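Local structure of PlaB phospholipase (Legionella pneumophila, 6ZTI) at residues E321-V326 with T332-T337; T212-S217 with F377-Q382. The protein is a phospholipase of the alpha/beta-hydrolase family and probable virulence factor that binds NAD-type dinucleotides, with NAD(H)-mediated tetramerization controlling its activity. All blocks are in the same frame, centred on the assembly; numbering follows the deposited sequence.

Overall arrangement
Contacts 1 and 2 illustrate how one chain can supply both halves of a dinucleotide site shared between subunits. Contact 1 is a surface hairpin, its centre about 26 Å from that of the chain, whereas contact 2 is buried, its centre about 14 Å away. The two contact centres are about 15 Å apart, and 321-326 with 332-337 is nested within the long loop that 212-217 and 377-382 close. They also touch directly, Thr337 CG2 packing 3.9 Å from Gly216 N. Each borders a thio-NAD that the second subunit helps to hold: Arg333 and Tyr335 of contact 1 on the Tyr205 side, Phe377, Phe378 and Arg381 of contact 2 on the Glu370 and Tyr393 side.

Contact 1. Residues E321-V326 with T332-T337; sequences EHKEFV and TREYIT. With SND (thionicotinamide-adenine-dinucleotide), chain I.
Val326 and Tyr335 meet across the sheet, methyl against ring: Val326 CG2 lies in the plane of the phenol ring at its edge, 3.6 Å from Tyr335 CE2. Tyr335 has CG beside its backbone N (chi1 -66°), which leaves one edge of the ring to Val326 and brings its hydroxyl toward the thio-NAD, OH lying 3.5 Å from C4N of the pyridine. Glu324, on the same face, runs extended across the base of the tyrosine side chain at an oblique angle, its OE1 3.9 Å from Tyr335 CB and the carboxylate plane turned 54° from the ring. That carboxylate forms a salt bridge with Arg202, which also makes a cation-pi contact with Tyr335.

The frame is a two-stranded antiparallel beta hairpin, in which Glu324-Tyr335 and Val326-Arg333 are hydrogen-bonded pairs and Lys323-Ile336 and Phe325-Glu334 non-hydrogen-bonded ones. Tyr335 N reaches Glu324 O at 2.8 Å, and Glu324 N returns a bond to Tyr335 O. At the open end of the hairpin, one water is hydrogen-bonded to Glu321 O, Tyr335 O and Thr337 OG1.

On the other face, Phe325 and Glu334 lie side by side and point the same way, with Phe325 CE2 3.6 Å from Glu334 CG. Lys323 bends late in its chain and brings NZ to 4.2 Å from Glu334 OE2, beyond a salt bridge. Just before the strand, the edge of the His322 ring faces a backbone oxygen, CD2 lying 3.2 Å from Thr337 O, while NE2 comes near Ile336 CG2.

Arg333 turns sharply at chi2 (-76°), and its tip leaves the hairpin for the ligand: ribose O4D lies above one guanidinium face, toward its rim, 3.5 Å from NH2. The same NH2 donates to the backbone oxygens of Leu373 and Gln371 of the second subunit.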
loop_
_atom_site.group_PDB
_atom_site.type_symbol
_atom_site.label_atom_id
_atom_site.label_comp_id
_atom_site.label_asym_id
_atom_site.label_seq_id
_atom_site.Cartn_x
_atom_site.Cartn_y
_atom_site.Cartn_z
ATOM N N GLU B 321 -17.151 -24.473 -34.132
ATOM C CA GLU B 321 -16.081 -24.497 -33.146
ATOM C C GLU B 321 -16.591 -24.786 -31.745
ATOM O O GLU B 321 -15.806 -24.752 -30.786
ATOM C CB GLU B 321 -15.330 -23.162 -33.179
ATOM C CG GLU B 321 -14.735 -22.879 -34.571
ATOM C CD GLU B 321 -13.780 -21.695 -34.598
ATOM O OE1 GLU B 321 -13.789 -20.893 -33.639
ATOM O OE2 GLU B 321 -13.016 -21.579 -35.584
ATOM N N HIS B 322 -17.881 -25.091 -31.617
ATOM C CA HIS B 322 -18.477 -25.338 -30.311
ATOM C C HIS B 322 -17.748 -26.440 -29.555
ATOM O O HIS B 322 -17.608 -26.370 -28.328
ATOM C CB HIS B 322 -19.939 -25.701 -30.501
ATOM C CG HIS B 322 -20.626 -26.128 -29.251
ATOM N ND1 HIS B 322 -21.274 -27.337 -29.141
ATOM C CD2 HIS B 322 -20.780 -25.507 -28.059
ATOM C CE1 HIS B 322 -21.799 -27.444 -27.933
ATOM N NE2 HIS B 322 -21.515 -26.347 -27.259
ATOM N N LYS B 323 -17.317 -27.487 -30.256
ATOM C CA LYS B 323 -16.580 -28.588 -29.648
ATOM C C LYS B 323 -15.271 -28.785 -30.394
ATOM O O LYS B 323 -15.251 -28.827 -31.626
ATOM C CB LYS B 323 -17.380 -29.895 -29.665
ATOM C CG LYS B 323 -18.492 -29.937 -28.646
ATOM C CD LYS B 323 -19.074 -31.345 -28.559
ATOM C CE LYS B 323 -20.584 -31.341 -28.320
ATOM N NZ LYS B 323 -20.946 -31.471 -26.875
ATOM N N GLU B 324 -14.189 -28.918 -29.640
ATOM C CA GLU B 324 -12.849 -29.098 -30.176
ATOM C C GLU B 324 -12.217 -30.267 -29.443
ATOM O O GLU B 324 -12.254 -30.317 -28.209
ATOM C CB GLU B 324 -12.028 -27.818 -29.984
ATOM C CG GLU B 324 -10.555 -27.880 -30.411
ATOM C CD GLU B 324 -9.778 -26.657 -29.936
ATOM O OE1 GLU B 324 -10.348 -25.876 -29.132
ATOM O OE2 GLU B 324 -8.615 -26.470 -30.357
ATOM N N PHE B 325 -11.658 -31.209 -30.200
ATOM C CA PHE B 325 -10.999 -32.386 -29.648
ATOM C C PHE B 325 -9.523 -32.316 -30.003
ATOM O O PHE B 325 -9.173 -32.196 -31.182
ATOM C CB PHE B 325 -11.629 -33.677 -30.177
ATOM C CG PHE B 325 -13.031 -33.899 -29.686
ATOM C CD1 PHE B 325 -14.114 -33.343 -30.355
ATOM C CD2 PHE B 325 -13.267 -34.638 -28.548
ATOM C CE1 PHE B 325 -15.405 -33.529 -29.893
ATOM C CE2 PHE B 325 -14.556 -34.831 -28.082
ATOM C CZ PHE B 325 -15.626 -34.275 -28.759
ATOM N N VAL B 326 -8.666 -32.379 -28.987
ATOM C CA VAL B 326 -7.220 -32.279 -29.157
ATOM C C VAL B 326 -6.604 -33.599 -28.730
ATOM O O VAL B 326 -6.704 -33.989 -27.559
ATOM C CB VAL B 326 -6.632 -31.118 -28.346
ATOM C CG1 VAL B 326 -5.160 -30.982 -28.642
ATOM C CG2 VAL B 326 -7.371 -29.842 -28.660
ATOM N N THR B 332 -6.358 -37.161 -24.542
ATOM C CA THR B 332 -7.244 -36.430 -25.436
ATOM C C THR B 332 -8.048 -35.451 -24.606
ATOM O O THR B 332 -8.600 -35.825 -23.564
ATOM C CB THR B 332 -8.191 -37.362 -26.195
ATOM O OG1 THR B 332 -7.421 -38.259 -26.998
ATOM C CG2 THR B 332 -9.146 -36.558 -27.097
ATOM N N ARG B 333 -8.105 -34.206 -25.065
ATOM C CA ARG B 333 -8.866 -33.151 -24.418
ATOM C C ARG B 333 -10.106 -32.836 -25.248
ATOM O O ARG B 333 -10.056 -32.833 -26.484
ATOM C CB ARG B 333 -8.032 -31.871 -24.271
ATOM C CG ARG B 333 -6.622 -32.049 -23.705
ATOM C CD ARG B 333 -6.639 -32.282 -22.199
ATOM N NE ARG B 333 -5.302 -32.164 -21.610
ATOM C CZ ARG B 333 -4.961 -32.643 -20.417
ATOM N NH1 ARG B 333 -5.854 -33.280 -19.667
ATOM N NH2 ARG B 333 -3.721 -32.493 -19.976
ATOM N N GLU B 334 -11.212 -32.566 -24.567
ATOM C CA GLU B 334 -12.394 -31.964 -25.169
ATOM C C GLU B 334 -12.519 -30.531 -24.664
ATOM O O GLU B 334 -12.415 -30.283 -23.460
ATOM C CB GLU B 334 -13.658 -32.746 -24.821
ATOM C CG GLU B 334 -14.904 -32.243 -25.543
ATOM C CD GLU B 334 -16.188 -32.843 -24.979
ATOM O OE1 GLU B 334 -16.209 -33.169 -23.772
ATOM O OE2 GLU B 334 -17.171 -32.994 -25.739
ATOM N N TYR B 335 -12.729 -29.597 -25.577
ATOM C CA TYR B 335 -12.904 -28.194 -25.238
ATOM C C TYR B 335 -14.238 -27.715 -25.794
ATOM O O TYR B 335 -14.530 -27.908 -26.979
ATOM C CB TYR B 335 -11.757 -27.353 -25.791
ATOM C CG TYR B 335 -10.413 -27.652 -25.179
ATOM C CD1 TYR B 335 -10.136 -27.302 -23.867
ATOM C CD2 TYR B 335 -9.412 -28.248 -25.923
ATOM C CE1 TYR B 335 -8.910 -27.563 -23.306
ATOM C CE2 TYR B 335 -8.176 -28.512 -25.373
ATOM C CZ TYR B 335 -7.927 -28.166 -24.058
ATOM O OH TYR B 335 -6.695 -28.427 -23.490
ATOM N N ILE B 336 -15.041 -27.095 -24.941
ATOM C CA ILE B 336 -16.359 -26.602 -25.304
ATOM C C ILE B 336 -16.319 -25.082 -25.272
ATOM O O ILE B 336 -15.885 -24.487 -24.279
ATOM C CB ILE B 336 -17.442 -27.151 -24.364
ATOM C CG1 ILE B 336 -17.509 -28.680 -24.482
ATOM C CG2 ILE B 336 -18.790 -26.512 -24.692
ATOM C CD1 ILE B 336 -18.354 -29.340 -23.410
ATOM N N THR B 337 -16.767 -24.463 -26.360
ATOM C CA THR B 337 -16.790 -23.016 -26.514
ATOM C C THR B 337 -18.220 -22.635 -26.857
ATOM O O THR B 337 -18.727 -23.036 -27.905
ATOM C CB THR B 337 -15.831 -22.569 -27.628
ATOM O OG1 THR B 337 -14.518 -23.105 -27.388
ATOM C CG2 THR B 337 -15.752 -21.060 -27.702
HETATM P PA SND I . -6.898 -25.151 -16.226
HETATM O O1A SND I . -5.830 -25.088 -17.280
HETATM O O2A SND I . -8.131 -24.315 -16.493
HETATM O O5B SND I . -6.291 -24.733 -14.781
HETATM C C5B SND I . -7.102 -24.483 -13.614
HETATM C C4B SND I . -6.228 -23.651 -12.707
HETATM O O4B SND I . -4.982 -24.354 -12.484
HETATM C C3B SND I . -5.825 -22.290 -13.264
HETATM O O3B SND I . -5.586 -21.350 -12.227
HETATM C C2B SND I . -4.530 -22.611 -14.004
HETATM O O2B SND I . -3.702 -21.465 -14.146
HETATM C C1B SND I . -3.906 -23.631 -13.048
HETATM N N9A SND I . -2.988 -24.584 -13.671
HETATM C C8A SND I . -3.119 -25.188 -14.895
HETATM N N7A SND I . -2.127 -25.985 -15.205
HETATM C C5A SND I . -1.282 -25.903 -14.110
HETATM C C6A SND I . -0.039 -26.495 -13.821
HETATM N N6A SND I . 0.602 -27.319 -14.654
HETATM N N1A SND I . 0.540 -26.199 -12.636
HETATM C C2A SND I . -0.086 -25.359 -11.808
HETATM N N3A SND I . -1.248 -24.726 -11.980
HETATM C C4A SND I . -1.802 -25.045 -13.154
HETATM O O3 SND I . -7.339 -26.638 -15.880
HETATM P PN SND I . -7.554 -28.029 -16.639
HETATM O O1N SND I . -8.193 -27.758 -17.942
HETATM O O2N SND I . -8.199 -28.974 -15.703
HETATM O O5D SND I . -6.027 -28.424 -16.865
HETATM C C5D SND I . -5.593 -29.773 -17.091
HETATM C C4D SND I . -4.293 -29.687 -17.848
HETATM O O4D SND I . -4.536 -29.176 -19.179
HETATM C C3D SND I . -3.239 -28.772 -17.222
HETATM O O3D SND I . -1.986 -29.437 -17.279
HETATM C C2D SND I . -3.313 -27.515 -18.093
HETATM O O2D SND I . -2.101 -26.776 -18.169
HETATM C C1D SND I . -3.642 -28.132 -19.440
HETATM N N1N SND I . -4.338 -27.128 -20.295
HETATM C C2N SND I . -3.760 -26.853 -21.476
HETATM C C3N SND I . -4.378 -25.995 -22.362
HETATM C C7N SND I . -3.738 -25.642 -23.657
HETATM S S7N SND I . -4.538 -24.695 -24.765
HETATM N N7N SND I . -2.522 -26.102 -23.865
HETATM C C4N SND I . -5.597 -25.437 -22.006
HETATM C C5N SND I . -6.159 -25.722 -20.775
HETATM C C6N SND I . -5.508 -26.573 -19.923
HETATM O O HOH W 1 -14.369 -25.423 -28.574
#

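Contact 2. Residues T212-S217 with F377-Q382. With SND (thionicotinamide-adenine-dinucleotide), chain J.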
loop_
_atom_site.group_PDB
_atom_site.type_symbol
_atom_site.label_atom_id
_atom_site.label_comp_id
_atom_site.label_asym_id
_atom_site.label_seq_id
_atom_site.Cartn_x
_atom_site.Cartn_y
_atom_site.Cartn_z
ATOM N N THR B 212 -4.968 -17.212 -20.770
ATOM C CA THR B 212 -4.377 -17.439 -22.085
ATOM C C THR B 212 -5.051 -18.570 -22.855
ATOM O O THR B 212 -4.691 -18.797 -24.016
ATOM C CB THR B 212 -2.894 -17.721 -21.941
ATOM O OG1 THR B 212 -2.691 -18.872 -21.115
ATOM C CG2 THR B 212 -2.196 -16.526 -21.312
ATOM N N GLY B 213 -5.993 -19.291 -22.238
ATOM C CA GLY B 213 -6.801 -20.280 -22.940
ATOM C C GLY B 213 -8.299 -20.135 -22.706
ATOM O O GLY B 213 -9.060 -21.077 -22.947
ATOM N N GLU B 214 -8.743 -18.955 -22.269
ATOM C CA GLU B 214 -10.121 -18.776 -21.828
ATOM C C GLU B 214 -11.104 -18.983 -22.967
ATOM O O GLU B 214 -10.958 -18.403 -24.050
ATOM C CB GLU B 214 -10.297 -17.379 -21.248
ATOM C CG GLU B 214 -11.654 -17.076 -20.688
ATOM C CD GLU B 214 -11.721 -15.651 -20.192
ATOM O OE1 GLU B 214 -11.390 -14.734 -20.985
ATOM O OE2 GLU B 214 -12.041 -15.454 -19.000
ATOM N N SER B 215 -12.121 -19.797 -22.705
ATOM C CA SER B 215 -13.160 -20.041 -23.696
ATOM C C SER B 215 -13.921 -18.750 -23.942
ATOM O O SER B 215 -14.232 -18.011 -23.002
ATOM C CB SER B 215 -14.107 -21.132 -23.210
ATOM O OG SER B 215 -14.569 -20.825 -21.900
ATOM N N GLY B 216 -14.222 -18.471 -25.208
ATOM C CA GLY B 216 -14.814 -17.196 -25.563
ATOM C C GLY B 216 -13.813 -16.113 -25.864
ATOM O O GLY B 216 -14.213 -14.961 -26.088
ATOM N N SER B 217 -12.530 -16.447 -25.886
ATOM C CA SER B 217 -11.459 -15.518 -26.184
ATOM C C SER B 217 -10.546 -16.147 -27.224
ATOM O O SER B 217 -10.630 -17.344 -27.518
ATOM C CB SER B 217 -10.660 -15.161 -24.930
ATOM O OG SER B 217 -9.528 -16.008 -24.802
ATOM N N PHE B 377 -23.313 -20.765 -15.323
ATOM C CA PHE B 377 -23.480 -19.438 -15.910
ATOM C C PHE B 377 -22.181 -18.633 -15.938
ATOM O O PHE B 377 -22.040 -17.733 -16.765
ATOM C CB PHE B 377 -24.546 -18.661 -15.124
ATOM C CG PHE B 377 -24.022 -18.066 -13.841
ATOM C CD1 PHE B 377 -23.810 -18.860 -12.718
ATOM C CD2 PHE B 377 -23.723 -16.713 -13.763
ATOM C CE1 PHE B 377 -23.303 -18.313 -11.546
ATOM C CE2 PHE B 377 -23.209 -16.165 -12.598
ATOM C CZ PHE B 377 -23.014 -16.949 -11.488
ATOM N N PHE B 378 -21.225 -18.943 -15.073
ATOM C CA PHE B 378 -20.124 -18.042 -14.743
ATOM C C PHE B 378 -18.821 -18.497 -15.379
ATOM O O PHE B 378 -18.476 -19.679 -15.325
ATOM C CB PHE B 378 -19.956 -17.975 -13.233
ATOM C CG PHE B 378 -18.737 -17.239 -12.771
ATOM C CD1 PHE B 378 -17.522 -17.891 -12.639
ATOM C CD2 PHE B 378 -18.828 -15.906 -12.390
ATOM C CE1 PHE B 378 -16.399 -17.219 -12.172
ATOM C CE2 PHE B 378 -17.712 -15.221 -11.920
ATOM C CZ PHE B 378 -16.497 -15.879 -11.810
ATOM N N VAL B 379 -18.090 -17.554 -15.957
ATOM C CA VAL B 379 -16.738 -17.792 -16.444
ATOM C C VAL B 379 -15.697 -17.058 -15.601
ATOM O O VAL B 379 -14.702 -17.653 -15.183
ATOM C CB VAL B 379 -16.603 -17.410 -17.935
ATOM C CG1 VAL B 379 -15.185 -17.741 -18.419
ATOM C CG2 VAL B 379 -17.666 -18.118 -18.771
ATOM N N ASP B 380 -15.897 -15.763 -15.355
ATOM C CA ASP B 380 -14.864 -14.963 -14.705
ATOM C C ASP B 380 -15.455 -13.739 -14.013
ATOM O O ASP B 380 -16.522 -13.242 -14.365
ATOM C CB ASP B 380 -13.806 -14.506 -15.725
ATOM C CG ASP B 380 -12.641 -13.788 -15.080
ATOM O OD1 ASP B 380 -11.946 -14.424 -14.258
ATOM O OD2 ASP B 380 -12.409 -12.602 -15.410
ATOM N N ARG B 381 -14.706 -13.224 -13.047
ATOM C CA ARG B 381 -14.957 -11.892 -12.523
ATOM C C ARG B 381 -13.627 -11.227 -12.215
ATOM O O ARG B 381 -12.659 -11.879 -11.826
ATOM C CB ARG B 381 -15.841 -11.912 -11.254
ATOM C CG ARG B 381 -15.208 -12.601 -10.079
ATOM C CD ARG B 381 -16.238 -12.911 -9.007
ATOM N NE ARG B 381 -15.640 -13.123 -7.692
ATOM C CZ ARG B 381 -16.351 -13.372 -6.590
ATOM N NH1 ARG B 381 -17.671 -13.447 -6.653
ATOM N NH2 ARG B 381 -15.754 -13.536 -5.423
ATOM N N GLN B 382 -13.599 -9.909 -12.379
ATOM C CA GLN B 382 -12.403 -9.122 -12.128
ATOM C C GLN B 382 -12.856 -7.786 -11.574
ATOM O O GLN B 382 -13.877 -7.249 -12.003
ATOM C CB GLN B 382 -11.569 -8.922 -13.410
ATOM C CG GLN B 382 -10.055 -8.984 -13.208
ATOM C CD GLN B 382 -9.229 -8.745 -14.486
ATOM O OE1 GLN B 382 -9.205 -7.639 -15.035
ATOM N NE2 GLN B 382 -8.515 -9.780 -14.930
HETATM P PA SND J . -20.882 -20.886 -8.249
HETATM O O1A SND J . -21.883 -20.756 -7.133
HETATM O O2A SND J . -19.747 -21.820 -8.029
HETATM O O5B SND J . -20.299 -19.416 -8.586
HETATM C C5B SND J . -19.349 -19.124 -9.625
HETATM C C4B SND J . -18.864 -17.719 -9.355
HETATM O O4B SND J . -19.966 -16.783 -9.443
HETATM C C3B SND J . -18.284 -17.509 -7.965
HETATM O O3B SND J . -17.373 -16.431 -8.027
HETATM C C2B SND J . -19.515 -17.128 -7.150
HETATM O O2B SND J . -19.148 -16.420 -5.973
HETATM C C1B SND J . -20.242 -16.240 -8.163
HETATM N N9A SND J . -21.689 -16.178 -7.992
HETATM C C8A SND J . -22.539 -17.203 -7.668
HETATM N N7A SND J . -23.798 -16.845 -7.578
HETATM C C5A SND J . -23.775 -15.487 -7.863
HETATM C C6A SND J . -24.789 -14.515 -7.937
HETATM N N6A SND J . -26.074 -14.765 -7.692
HETATM N N1A SND J . -24.429 -13.253 -8.274
HETATM C C2A SND J . -23.139 -12.993 -8.509
HETATM N N3A SND J . -22.093 -13.823 -8.448
HETATM C C4A SND J . -22.481 -15.064 -8.122
HETATM O O3 SND J . -21.555 -21.307 -9.627
HETATM P PN SND J . -22.803 -22.213 -10.035
HETATM O O1N SND J . -22.857 -23.399 -9.148
HETATM O O2N SND J . -22.751 -22.398 -11.497
HETATM O O5D SND J . -23.998 -21.239 -9.617
HETATM C C5D SND J . -25.340 -21.454 -10.103
HETATM C C4D SND J . -26.318 -20.941 -9.075
HETATM O O4D SND J . -26.373 -21.842 -7.945
HETATM C C3D SND J . -26.001 -19.569 -8.489
HETATM O O3D SND J . -27.229 -18.902 -8.259
HETATM C C2D SND J . -25.342 -19.905 -7.154
HETATM O O2D SND J . -25.500 -18.849 -6.212
HETATM C C1D SND J . -26.153 -21.125 -6.756
HETATM N N1N SND J . -25.388 -22.024 -5.796
HETATM C C2N SND J . -25.926 -22.284 -4.593
HETATM C C3N SND J . -25.300 -23.166 -3.732
HETATM C C7N SND J . -25.869 -23.474 -2.394
HETATM S S7N SND J . -25.166 -24.618 -1.409
HETATM N N7N SND J . -26.940 -22.800 -2.029
HETATM C C4N SND J . -24.110 -23.759 -4.142
HETATM C C5N SND J . -23.574 -23.457 -5.378
HETATM C C6N SND J . -24.232 -22.581 -6.200
#
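Glu214 reaches 377-382 with one carboxylate oxygen, OE2, which touches carbon atoms of Val379 and Asp380. Just ahead of the strand comes Phe377, its ring edge toward the thio-NAD with CE1 3.6 Å from O5D, and one ring face covered by Phe378 CB. Phe378 is sandwiched: the backbone N of Asp380 lies above one face, while ribose C4B sits over the centre of the other, 3.3 Å above the plane. Val379 then offers CG1 to Glu214 OE2 at 3.9 Å. Asp380 CB approaches the same oxygen at 3.8 Å, the two side chains crossing at about a right angle. Both acids bind Arg222, which probably offsets the like charges, and Asp380 OD2 also bonds Tyr211 OH. Beyond, Arg381 runs extended from CG to NE (chi2 -165°, chi3 -159°), placing its guanidinium with ribose O3B above one face, toward the rim; its NE forms a salt bridge to a phosphate oxygen of another thio-NAD. Val379 and Asp380 both face Phe394 in a classic beta bulge, where strand 378-383 pairs antiparallel with strand 390-396, and the type II turn Glu214-Ser217 lies in the loop between strand 191-197 and helix 223-226.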